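Local coordinates for protein beta-galactosidase BgaB (Bifidobacterium adolescentis, PDB 5VYM) that hydrolyses terminal non-reducing beta-D-galactose residues of beta-galactosides, favouring Gal(beta1-4)Gal-containing oligosaccharides, and is represented here by its trimerisation domain, at residues G141-S146 and R160-D165; V175-A180 and T192-R197. One frame throughout, in Å; residues are numbered along the deposited sequence.

Contact 1: G141-S146 and R160-D165; sequences GEIRLS and RLWQND
I143 lays its CD1 methyl over one face of the W162 indole, and this is the tightly packed half of the contact. The methyl sits 3.6 Å from the centroid of the six-membered ring of W162, a CH-pi contact in which the two side chains cross at about a right angle. With CG1 of I143 anti to the carbonyl carbon (chi1 -66°), the long branch reaches over the benzo part of the indole, which is why isoleucine suits the place. The edge of the same ring meets the backbone: O of G141 lies near the ring plane, 3.2 Å from CZ3 of W162. I143 and W162 are buried, and W187 meets the indole edge-to-face while L189 packs on both.

The other half faces solvent. E142 and R160 run side by side, and OE2 of E142 lies 2.7 Å from NH1 of R160 in a salt bridge. OE2 lies close to the guanidinium plane; the carboxylate is turned 78° against that plane, NH1 meets OE2 from above the carboxylate plane, and the N-H...O angle is a bent 133°. One oxygen and one nitrogen thus carry the bridge. The chemistry implies a side-chain contact resting on the apolar I143-W162 packing, with the charged pair, probably weakened by water, as a more adjustable outer link, while backbone bonds of I143 with T159 and L145 with T157 hold the hairpin strands together.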
loop_
_atom_site.group_PDB
_atom_site.type_symbol
_atom_site.label_atom_id
_atom_site.label_comp_id
_atom_site.label_asym_id
_atom_site.label_seq_id
_atom_site.Cartn_x
_atom_site.Cartn_y
_atom_site.Cartn_z
ATOM N N GLY B 141 -31.951 11.226 2.448
ATOM C CA GLY B 141 -31.298 11.546 3.703
ATOM C C GLY B 141 -30.871 10.366 4.554
ATOM O O GLY B 141 -29.830 10.427 5.214
ATOM N N GLU B 142 -31.659 9.290 4.563
ATOM C CA GLU B 142 -31.376 8.127 5.393
ATOM C C GLU B 142 -31.349 6.871 4.534
ATOM O O GLU B 142 -32.151 6.727 3.606
ATOM C CB GLU B 142 -32.413 7.976 6.512
ATOM C CG GLU B 142 -31.946 7.123 7.679
ATOM C CD GLU B 142 -33.004 6.974 8.755
ATOM O OE1 GLU B 142 -34.002 6.261 8.515
ATOM O OE2 GLU B 142 -32.841 7.574 9.838
ATOM N N ILE B 143 -30.428 5.964 4.851
ATOM C CA ILE B 143 -30.218 4.740 4.084
ATOM C C ILE B 143 -30.052 3.579 5.056
ATOM O O ILE B 143 -29.417 3.724 6.106
ATOM C CB ILE B 143 -28.990 4.861 3.156
ATOM C CG1 ILE B 143 -29.241 5.905 2.068
ATOM C CG2 ILE B 143 -28.641 3.520 2.527
ATOM C CD1 ILE B 143 -28.150 5.964 1.027
ATOM N N ARG B 144 -30.625 2.429 4.708
ATOM C CA ARG B 144 -30.506 1.230 5.523
ATOM C C ARG B 144 -29.269 0.426 5.136
ATOM O O ARG B 144 -28.722 0.563 4.038
ATOM C CB ARG B 144 -31.746 0.344 5.383
ATOM C CG ARG B 144 -33.058 1.022 5.710
ATOM C CD ARG B 144 -34.181 -0.001 5.755
ATOM N NE ARG B 144 -35.484 0.600 5.491
ATOM C CZ ARG B 144 -36.034 0.684 4.283
ATOM N NH1 ARG B 144 -35.392 0.202 3.226
ATOM N NH2 ARG B 144 -37.225 1.247 4.130
ATOM N N LEU B 145 -28.840 -0.429 6.058
ATOM C CA LEU B 145 -27.735 -1.348 5.840
ATOM C C LEU B 145 -28.245 -2.782 5.865
ATOM O O LEU B 145 -29.255 -3.088 6.506
ATOM C CB LEU B 145 -26.645 -1.175 6.905
ATOM C CG LEU B 145 -25.642 -0.023 6.780
ATOM C CD1 LEU B 145 -26.295 1.330 7.021
ATOM C CD2 LEU B 145 -24.484 -0.238 7.741
ATOM N N SER B 146 -27.535 -3.660 5.161
ATOM C CA SER B 146 -27.839 -5.083 5.163
ATOM C C SER B 146 -26.539 -5.863 5.280
ATOM O O SER B 146 -25.539 -5.516 4.645
ATOM C CB SER B 146 -28.596 -5.505 3.899
ATOM O OG SER B 146 -28.927 -6.882 3.940
ATOM N N ARG B 160 -27.347 8.374 8.421
ATOM C CA ARG B 160 -27.604 9.667 7.801
ATOM C C ARG B 160 -26.323 10.341 7.330
ATOM O O ARG B 160 -26.337 11.537 7.015
ATOM C CB ARG B 160 -28.363 10.578 8.770
ATOM C CG ARG B 160 -29.808 10.161 9.001
ATOM C CD ARG B 160 -30.218 10.370 10.449
ATOM N NE ARG B 160 -29.347 9.638 11.365
ATOM C CZ ARG B 160 -29.506 8.358 11.688
ATOM N NH1 ARG B 160 -30.508 7.659 11.170
ATOM N NH2 ARG B 160 -28.662 7.774 12.530
ATOM N N LEU B 161 -25.219 9.602 7.276
ATOM C CA LEU B 161 -23.947 10.128 6.789
ATOM C C LEU B 161 -23.123 8.950 6.298
ATOM O O LEU B 161 -22.757 8.081 7.095
ATOM C CB LEU B 161 -23.207 10.887 7.889
ATOM C CG LEU B 161 -22.218 11.954 7.423
ATOM C CD1 LEU B 161 -22.953 13.245 7.097
ATOM C CD2 LEU B 161 -21.139 12.190 8.466
ATOM N N TRP B 162 -22.831 8.914 5.000
ATOM C CA TRP B 162 -22.173 7.763 4.405
ATOM C C TRP B 162 -21.175 8.220 3.351
ATOM O O TRP B 162 -21.256 9.331 2.822
ATOM C CB TRP B 162 -23.193 6.801 3.778
ATOM C CG TRP B 162 -24.032 7.453 2.725
ATOM C CD1 TRP B 162 -23.727 7.588 1.402
ATOM C CD2 TRP B 162 -25.311 8.074 2.906
ATOM N NE1 TRP B 162 -24.735 8.252 0.749
ATOM C CE2 TRP B 162 -25.722 8.558 1.649
ATOM C CE3 TRP B 162 -26.151 8.262 4.007
ATOM C CZ2 TRP B 162 -26.933 9.221 1.463
ATOM C CZ3 TRP B 162 -27.354 8.919 3.820
ATOM C CH2 TRP B 162 -27.733 9.389 2.558
ATOM N N GLN B 163 -20.228 7.335 3.055
ATOM C CA GLN B 163 -19.278 7.522 1.967
ATOM C C GLN B 163 -19.802 6.795 0.734
ATOM O O GLN B 163 -20.029 5.581 0.774
ATOM C CB GLN B 163 -17.897 6.998 2.357
ATOM C CG GLN B 163 -16.932 6.864 1.192
ATOM C CD GLN B 163 -16.421 8.197 0.688
ATOM O OE1 GLN B 163 -16.393 9.184 1.423
ATOM N NE2 GLN B 163 -16.010 8.233 -0.574
ATOM N N ASN B 164 -19.993 7.538 -0.360
ATOM C CA ASN B 164 -20.576 6.955 -1.564
ATOM C C ASN B 164 -19.559 6.176 -2.384
ATOM O O ASN B 164 -19.917 5.180 -3.022
ATOM C CB ASN B 164 -21.193 8.051 -2.433
ATOM C CG ASN B 164 -22.040 9.019 -1.638
ATOM O OD1 ASN B 164 -23.233 8.796 -1.433
ATOM N ND2 ASN B 164 -21.426 10.106 -1.184
ATOM N N ASP B 165 -18.300 6.606 -2.384
ATOM C CA ASP B 165 -17.277 6.068 -3.279
ATOM C C ASP B 165 -16.445 5.047 -2.509
ATOM O O ASP B 165 -15.431 5.379 -1.895
ATOM C CB ASP B 165 -16.418 7.199 -3.834
ATOM C CG ASP B 165 -15.816 6.870 -5.183
ATOM O OD1 ASP B 165 -15.702 5.671 -5.513
ATOM O OD2 ASP B 165 -15.453 7.816 -5.914
#

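Contact 2: V175-A180 and T192-R197; sequences VLATYA and TAAVTR
Y179, its CG anti to the carbonyl carbon (chi1 -55°), turns one ring face to A194, whose CB stands 3.8 Å from the ring centroid of Y179 and 20° off the normal; alanine suits this place because its single methyl lets the ring lie close. T192 crosses the tyrosine with its CB at the ring edge, and a water 2.7 Å from OH of Y179 also reaches O of A193. A phenylalanine in place of Y179 would probably keep the methyl contact but leave this water without its hydroxyl partner.

At the other end, L176 and R197 meet at about a right angle, CD2 of L176 lying over one guanidinium face, 3.8 Å from NE of R197. Between them, CB of A177 packs 4.0 Å from CB of V195. The antiparallel backbones are joined through two successive classic beta bulges: O of V195 accepts from N of both L176 and A177, and O of A177 accepts from N of both A194 and V195, which come from the same face of its plane.

Strand 143-147 flanks 175-180, touching Y179 through I143 and L145, and helix 214-225 packs on L176, V195 and R197, whose NH1 bonds Y206 on strand 203-208.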
loop_
_atom_site.group_PDB
_atom_site.type_symbol
_atom_site.label_atom_id
_atom_site.label_comp_id
_atom_site.label_asym_id
_atom_site.label_seq_id
_atom_site.Cartn_x
_atom_site.Cartn_y
_atom_site.Cartn_z
ATOM N N VAL B 175 -16.615 -8.231 2.594
ATOM C CA VAL B 175 -17.661 -7.253 2.871
ATOM C C VAL B 175 -18.551 -7.791 3.981
ATOM O O VAL B 175 -19.015 -8.936 3.923
ATOM C CB VAL B 175 -18.475 -6.948 1.604
ATOM C CG1 VAL B 175 -19.573 -5.939 1.912
ATOM C CG2 VAL B 175 -17.565 -6.429 0.507
ATOM N N LEU B 176 -18.786 -6.970 5.002
ATOM C CA LEU B 176 -19.636 -7.359 6.120
ATOM C C LEU B 176 -21.020 -6.733 6.064
ATOM O O LEU B 176 -21.970 -7.310 6.602
ATOM C CB LEU B 176 -18.965 -6.989 7.447
ATOM C CG LEU B 176 -17.644 -7.706 7.743
ATOM C CD1 LEU B 176 -17.083 -7.269 9.086
ATOM C CD2 LEU B 176 -17.832 -9.215 7.700
ATOM N N ALA B 177 -21.157 -5.572 5.426
ATOM C CA ALA B 177 -22.446 -4.913 5.308
ATOM C C ALA B 177 -22.465 -4.071 4.043
ATOM O O ALA B 177 -21.441 -3.524 3.625
ATOM C CB ALA B 177 -22.754 -4.038 6.530
ATOM N N THR B 178 -23.645 -3.981 3.435
ATOM C CA THR B 178 -23.864 -3.162 2.255
ATOM C C THR B 178 -25.087 -2.287 2.477
ATOM O O THR B 178 -25.929 -2.565 3.334
ATOM C CB THR B 178 -24.071 -4.010 0.990
ATOM O OG1 THR B 178 -25.089 -4.989 1.233
ATOM C CG2 THR B 178 -22.780 -4.706 0.593
ATOM N N TYR B 179 -25.173 -1.216 1.694
ATOM C CA TYR B 179 -26.366 -0.383 1.691
ATOM C C TYR B 179 -27.434 -1.043 0.830
ATOM O O TYR B 179 -27.163 -1.459 -0.301
ATOM C CB TYR B 179 -26.045 1.017 1.169
ATOM C CG TYR B 179 -24.927 1.706 1.918
ATOM C CD1 TYR B 179 -25.089 2.101 3.239
ATOM C CD2 TYR B 179 -23.711 1.968 1.299
ATOM C CE1 TYR B 179 -24.068 2.733 3.926
ATOM C CE2 TYR B 179 -22.686 2.600 1.977
ATOM C CZ TYR B 179 -22.869 2.980 3.289
ATOM O OH TYR B 179 -21.849 3.608 3.965
ATOM N N ALA B 180 -28.644 -1.152 1.371
ATOM C CA ALA B 180 -29.743 -1.805 0.681
ATOM C C ALA B 180 -31.033 -1.049 0.966
ATOM O O ALA B 180 -31.106 -0.216 1.874
ATOM C CB ALA B 180 -29.873 -3.275 1.096
ATOM N N THR B 192 -23.369 -1.209 -2.480
ATOM C CA THR B 192 -22.096 -0.581 -2.151
ATOM C C THR B 192 -21.625 -1.021 -0.769
ATOM O O THR B 192 -22.420 -1.149 0.165
ATOM C CB THR B 192 -22.231 0.943 -2.204
ATOM O OG1 THR B 192 -22.684 1.337 -3.506
ATOM C CG2 THR B 192 -20.897 1.621 -1.916
ATOM N N ALA B 193 -20.319 -1.255 -0.647
ATOM C CA ALA B 193 -19.751 -1.729 0.608
ATOM C C ALA B 193 -19.864 -0.663 1.692
ATOM O O ALA B 193 -19.472 0.490 1.489
ATOM C CB ALA B 193 -18.290 -2.127 0.409
ATOM N N ALA B 194 -20.400 -1.054 2.845
ATOM C CA ALA B 194 -20.509 -0.182 4.008
ATOM C C ALA B 194 -19.548 -0.554 5.126
ATOM O O ALA B 194 -18.979 0.336 5.765
ATOM C CB ALA B 194 -21.943 -0.198 4.551
ATOM N N VAL B 195 -19.360 -1.849 5.379
ATOM C CA VAL B 195 -18.424 -2.339 6.387
ATOM C C VAL B 195 -17.630 -3.484 5.773
ATOM O O VAL B 195 -18.216 -4.459 5.289
ATOM C CB VAL B 195 -19.132 -2.814 7.669
ATOM C CG1 VAL B 195 -18.118 -3.379 8.648
ATOM C CG2 VAL B 195 -19.920 -1.675 8.304
ATOM N N THR B 196 -16.304 -3.368 5.787
ATOM C CA THR B 196 -15.416 -4.381 5.236
ATOM C C THR B 196 -14.284 -4.651 6.214
ATOM O O THR B 196 -13.973 -3.830 7.079
ATOM C CB THR B 196 -14.809 -3.956 3.890
ATOM O OG1 THR B 196 -13.898 -2.870 4.104
ATOM C CG2 THR B 196 -15.892 -3.526 2.911
ATOM N N ARG B 197 -13.660 -5.816 6.055
ATOM C CA ARG B 197 -12.442 -6.152 6.777
ATOM C C ARG B 197 -11.487 -6.840 5.815
ATOM O O ARG B 197 -11.911 -7.541 4.892
ATOM C CB ARG B 197 -12.715 -7.044 8.000
ATOM C CG ARG B 197 -13.319 -8.403 7.684
ATOM C CD ARG B 197 -13.689 -9.127 8.969
ATOM N NE ARG B 197 -14.409 -10.375 8.727
ATOM C CZ ARG B 197 -15.011 -11.083 9.676
ATOM N NH1 ARG B 197 -14.985 -10.667 10.936
ATOM N NH2 ARG B 197 -15.644 -12.207 9.368
HETATM O O HOH W 1 -19.654 3.607 2.452
#

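How the contacts relate
Contacts 1 and 2 follow one another along the chain and share one antiparallel sheet, their centres about 10 Å apart. Strands 143-147 and 174-180 are neighbours in it: N of S146 lies 2.7 Å from O of T178, and N of A180 lies 3.2 Å from O of R144, both probable hydrogen bonds. OH of Y179 packs 3.5 Å from CB of W162, bringing the tyrosine of contact 2 against the tryptophan of contact 1. This trimerisation domain does not include the catalytic domain, so neither contact can be measured against the active site here. In contact 1, W162 and Q163 pair with a strand of the second subunit; contact 2, more buried, touches that subunit only where T196 packs on its V124.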